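Local coordinates for protein putative Type I topoisomerase (Deinococcus radiodurans, PDB 3M4A) that probably relaxes DNA without ATP as a type IB topoisomerase, cutting one strand, letting strands pass and rejoining the break, at residues Ala125-Leu130 / Thr220-Tyr225. Numbering follows the deposited sequence.
Sequences ALMTRL and TELNAY. With ACY (acetic acid), chain D; nucleotides of chain B.
Tyr225 lays its ring edge against Thr128, CE2 lying 3.4 Å from Thr128 OG1, while Tyr225 OH ends 3.5 Å from Ala125 CB. Alanine's lone methyl suits the place, leaving room for the phenol hydroxyl. Tyr225 CG, anti to its own backbone N (chi1 -180°), carries the ring over to helix 120-134; its hydroxyl is satisfied by Asp112, and Thr128 OG1 by Met124 O one turn back. Alongside, one turn earlier than Tyr225, Leu222 divides its branches: CD1 reaches Thr128, and CD2 meets Met127 CE at 3.9 Å; the Met127 side chain, unbranched and pliable, also touches Phe204 and Ile217. Segments 125-130 and 220-225 cross at -78° with no hydrogen bond between them.

Arg129 presents its guanidinium edge in plane to the phosphate of DC10 in chain B: NH1 donates to OP2 at 2.9 Å and NH2 to OP1 at 3.0 Å. NE donates a hydrogen bond to O of an acetic acid molecule, probably from the crystallisation liquor, and Asp185 forms a salt bridge with NH1. A leucine here would probably leave that phosphate without its two-pronged donor and Asp185 without this partner. This is a buried helix crossing in the type IB topoisomerase catalytic core, one helix of which also grips the DNA backbone.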
ATOM      1  N   ALA A 125       5.878   0.098  10.546  1.00  5.13           N
ATOM      2  CA  ALA A 125       6.553   0.172   9.244  1.00  5.21           C
ATOM      3  C   ALA A 125       6.630  -1.213   8.589  1.00  4.86           C
ATOM      4  O   ALA A 125       6.453  -1.336   7.359  1.00  4.59           O
ATOM      5  CB  ALA A 125       7.962   0.787   9.398  1.00  4.81           C
ATOM      6  N   LEU A 126       6.908  -2.250   9.379  1.00  4.64           N
ATOM      7  CA  LEU A 126       6.947  -3.630   8.870  1.00  4.65           C
ATOM      8  C   LEU A 126       5.554  -4.042   8.356  1.00  4.85           C
ATOM      9  O   LEU A 126       5.400  -4.639   7.274  1.00  3.05           O
ATOM     10  CB  LEU A 126       7.405  -4.592   9.973  1.00  5.03           C
ATOM     11  CG  LEU A 126       8.867  -4.496  10.415  1.00  5.36           C
ATOM     12  CD1 LEU A 126       9.094  -5.229  11.739  1.00  5.22           C
ATOM     13  CD2 LEU A 126       9.750  -5.117   9.311  1.00  4.19           C
ATOM     14  N   MET A 127       4.530  -3.696   9.125  1.00  4.41           N
ATOM     15  CA  MET A 127       3.152  -3.997   8.727  1.00  4.65           C
ATOM     16  C   MET A 127       2.748  -3.261   7.454  1.00  4.59           C
ATOM     17  O   MET A 127       2.076  -3.833   6.608  1.00  5.35           O
ATOM     18  CB  MET A 127       2.180  -3.676   9.876  1.00  4.36           C
ATOM     19  CG  MET A 127       2.348  -4.593  11.072  1.00  2.23           C
ATOM     20  SD  MET A 127       1.496  -3.973  12.539  1.00  6.88           S
ATOM     21  CE  MET A 127      -0.112  -4.717  12.275  1.00  9.69           C
ATOM     22  N   THR A 128       3.195  -2.010   7.316  1.00  3.91           N
ATOM     23  CA  THR A 128       2.917  -1.192   6.139  1.00  3.77           C
ATOM     24  C   THR A 128       3.624  -1.791   4.928  1.00  3.16           C
ATOM     25  O   THR A 128       3.059  -1.850   3.840  1.00  3.12           O
ATOM     26  CB  THR A 128       3.324   0.265   6.337  1.00  4.14           C
ATOM     27  OG1 THR A 128       2.595   0.809   7.446  1.00  5.73           O
ATOM     28  CG2 THR A 128       2.976   1.088   5.097  1.00  5.22           C
ATOM     29  N   ARG A 129       4.852  -2.257   5.116  1.00  2.70           N
ATOM     30  CA  ARG A 129       5.533  -2.958   4.016  1.00  2.75           C
ATOM     31  C   ARG A 129       4.741  -4.189   3.600  1.00  3.42           C
ATOM     32  O   ARG A 129       4.590  -4.463   2.418  1.00  2.35           O
ATOM     33  CB  ARG A 129       6.984  -3.317   4.358  1.00  2.91           C
ATOM     34  CG  ARG A 129       7.715  -3.993   3.200  1.00  2.39           C
ATOM     35  CD  ARG A 129       9.188  -4.089   3.473  1.00  2.99           C
ATOM     36  NE  ARG A 129       9.792  -2.760   3.407  1.00  3.16           N
ATOM     37  CZ  ARG A 129      11.077  -2.508   3.633  1.00  5.58           C
ATOM     38  NH1 ARG A 129      11.938  -3.481   3.874  1.00  5.59           N
ATOM     39  NH2 ARG A 129      11.506  -1.263   3.551  1.00  5.58           N
ATOM     40  N   LEU A 130       4.230  -4.944   4.557  1.00  3.21           N
ATOM     41  CA  LEU A 130       3.402  -6.122   4.212  1.00  3.10           C
ATOM     42  C   LEU A 130       2.107  -5.771   3.443  1.00  3.37           C
ATOM     43  O   LEU A 130       1.732  -6.482   2.524  1.00  3.41           O
ATOM     44  CB  LEU A 130       3.086  -6.934   5.459  1.00  3.42           C
ATOM     45  CG  LEU A 130       4.302  -7.675   6.029  1.00  2.52           C
ATOM     46  CD1 LEU A 130       4.040  -8.163   7.450  1.00  4.03           C
ATOM     47  CD2 LEU A 130       4.658  -8.844   5.091  1.00  3.11           C
ATOM     48  N   THR A 220      -6.451   0.245  14.931  1.00 12.83           N
ATOM     49  CA  THR A 220      -6.592   1.694  15.105  1.00 12.71           C
ATOM     50  C   THR A 220      -5.245   2.426  15.079  1.00 11.99           C
ATOM     51  O   THR A 220      -5.099   3.436  14.396  1.00 11.80           O
ATOM     52  CB  THR A 220      -7.338   2.030  16.401  1.00 13.13           C
ATOM     53  OG1 THR A 220      -8.597   1.351  16.396  1.00 15.67           O
ATOM     54  CG2 THR A 220      -7.562   3.563  16.527  1.00 14.06           C
ATOM     55  N   GLU A 221      -4.265   1.875  15.782  1.00 11.75           N
ATOM     56  CA  GLU A 221      -2.922   2.439  15.827  1.00 11.81           C
ATOM     57  C   GLU A 221      -2.249   2.398  14.442  1.00 11.59           C
ATOM     58  O   GLU A 221      -1.665   3.388  14.008  1.00 10.88           O
ATOM     59  CB  GLU A 221      -2.073   1.715  16.867  1.00 12.11           C
ATOM     60  CG  GLU A 221      -0.798   2.446  17.184  1.00 12.23           C
ATOM     61  CD  GLU A 221       0.047   1.771  18.233  1.00 13.35           C
ATOM     62  OE1 GLU A 221      -0.322   0.669  18.686  1.00 16.10           O
ATOM     63  OE2 GLU A 221       1.093   2.360  18.596  1.00 16.32           O
ATOM     64  N   LEU A 222      -2.366   1.271  13.745  1.00 11.08           N
ATOM     65  CA  LEU A 222      -1.798   1.161  12.401  1.00 11.07           C
ATOM     66  C   LEU A 222      -2.466   2.124  11.445  1.00 10.99           C
ATOM     67  O   LEU A 222      -1.804   2.777  10.645  1.00 10.24           O
ATOM     68  CB  LEU A 222      -1.893  -0.265  11.843  1.00 10.78           C
ATOM     69  CG  LEU A 222      -1.333  -0.460  10.426  1.00 10.78           C
ATOM     70  CD1 LEU A 222       0.129  -0.029  10.316  1.00 11.22           C
ATOM     71  CD2 LEU A 222      -1.491  -1.923   9.983  1.00 11.13           C
ATOM     72  N   ASN A 223      -3.790   2.228  11.520  1.00 10.81           N
ATOM     73  CA  ASN A 223      -4.487   3.162  10.642  1.00 11.49           C
ATOM     74  C   ASN A 223      -4.074   4.620  10.880  1.00 11.13           C
ATOM     75  O   ASN A 223      -4.023   5.392   9.939  1.00 10.87           O
ATOM     76  CB  ASN A 223      -6.011   2.983  10.731  1.00 12.14           C
ATOM     77  CG  ASN A 223      -6.497   1.712  10.018  1.00 14.09           C
ATOM     78  OD1 ASN A 223      -5.923   1.288   9.013  1.00 16.86           O
ATOM     79  ND2 ASN A 223      -7.560   1.113  10.534  1.00 17.50           N
ATOM     80  N   ALA A 224      -3.756   4.984  12.123  1.00 11.09           N
ATOM     81  CA  ALA A 224      -3.224   6.325  12.429  1.00 11.35           C
ATOM     82  C   ALA A 224      -1.845   6.570  11.820  1.00 11.31           C
ATOM     83  O   ALA A 224      -1.552   7.662  11.328  1.00 12.37           O
ATOM     84  CB  ALA A 224      -3.181   6.553  13.947  1.00 11.54           C
ATOM     85  N   TYR A 225      -0.999   5.542  11.858  1.00 10.70           N
ATOM     86  CA  TYR A 225       0.319   5.582  11.237  1.00 10.38           C
ATOM     87  C   TYR A 225       0.181   5.793   9.732  1.00  9.74           C
ATOM     88  O   TYR A 225       0.874   6.636   9.151  1.00  9.15           O
ATOM     89  CB  TYR A 225       1.068   4.285  11.555  1.00 10.23           C
ATOM     90  CG  TYR A 225       2.469   4.179  10.974  1.00 10.06           C
ATOM     91  CD1 TYR A 225       3.537   4.811  11.585  1.00  9.37           C
ATOM     92  CD2 TYR A 225       2.711   3.458   9.809  1.00  9.79           C
ATOM     93  CE1 TYR A 225       4.816   4.727  11.072  1.00 10.62           C
ATOM     94  CE2 TYR A 225       3.983   3.360   9.278  1.00 10.36           C
ATOM     95  CZ  TYR A 225       5.040   3.989   9.920  1.00  9.74           C
ATOM     96  OH  TYR A 225       6.323   3.932   9.425  1.00 10.16           O
TER
HETATM   97  C   ACY D 804       7.245  -0.416   2.095  1.00  8.62           C
HETATM   98  O   ACY D 804       8.220  -0.483   2.881  1.00  7.88           O
HETATM   99  OXT ACY D 804       7.148  -1.142   1.081  1.00  7.46           O
HETATM  100  CH3 ACY D 804       6.164   0.582   2.377  1.00  8.72           C
ATOM    101  P    DC B  10      15.164  -1.171   4.253  1.00  5.88           P
ATOM    102  OP1  DC B  10      14.230  -0.130   3.837  1.00  5.52           O
ATOM    103  OP2  DC B  10      14.691  -2.575   4.218  1.00  4.77           O
ATOM    104  O5'  DC B  10      16.422  -1.085   3.282  1.00  5.68           O
ATOM    105  C5'  DC B  10      17.056   0.188   3.075  1.00  6.55           C
ATOM    106  C4'  DC B  10      18.346  -0.009   2.316  1.00  7.53           C
ATOM    107  O4'  DC B  10      19.306  -0.730   3.147  1.00  6.40           O
ATOM    108  C3'  DC B  10      18.224  -0.818   1.022  1.00  7.99           C
ATOM    109  O3'  DC B  10      19.070  -0.281   0.030  1.00 12.32           O
ATOM    110  C2'  DC B  10      18.722  -2.191   1.415  1.00  7.42           C
ATOM    111  C1'  DC B  10      19.851  -1.769   2.336  1.00  6.17           C
ATOM    112  N1   DC B  10      20.377  -2.816   3.228  1.00  4.90           N
ATOM    113  C2   DC B  10      21.703  -2.688   3.661  1.00  3.47           C
ATOM    114  O2   DC B  10      22.382  -1.713   3.282  1.00  5.00           O
ATOM    115  N3   DC B  10      22.215  -3.638   4.466  1.00  4.03           N
ATOM    116  C4   DC B  10      21.480  -4.681   4.846  1.00  5.01           C
ATOM    117  N4   DC B  10      22.042  -5.577   5.653  1.00  6.12           N
ATOM    118  C5   DC B  10      20.124  -4.824   4.422  1.00  6.27           C
ATOM    119  C6   DC B  10      19.625  -3.882   3.615  1.00  5.79           C
TER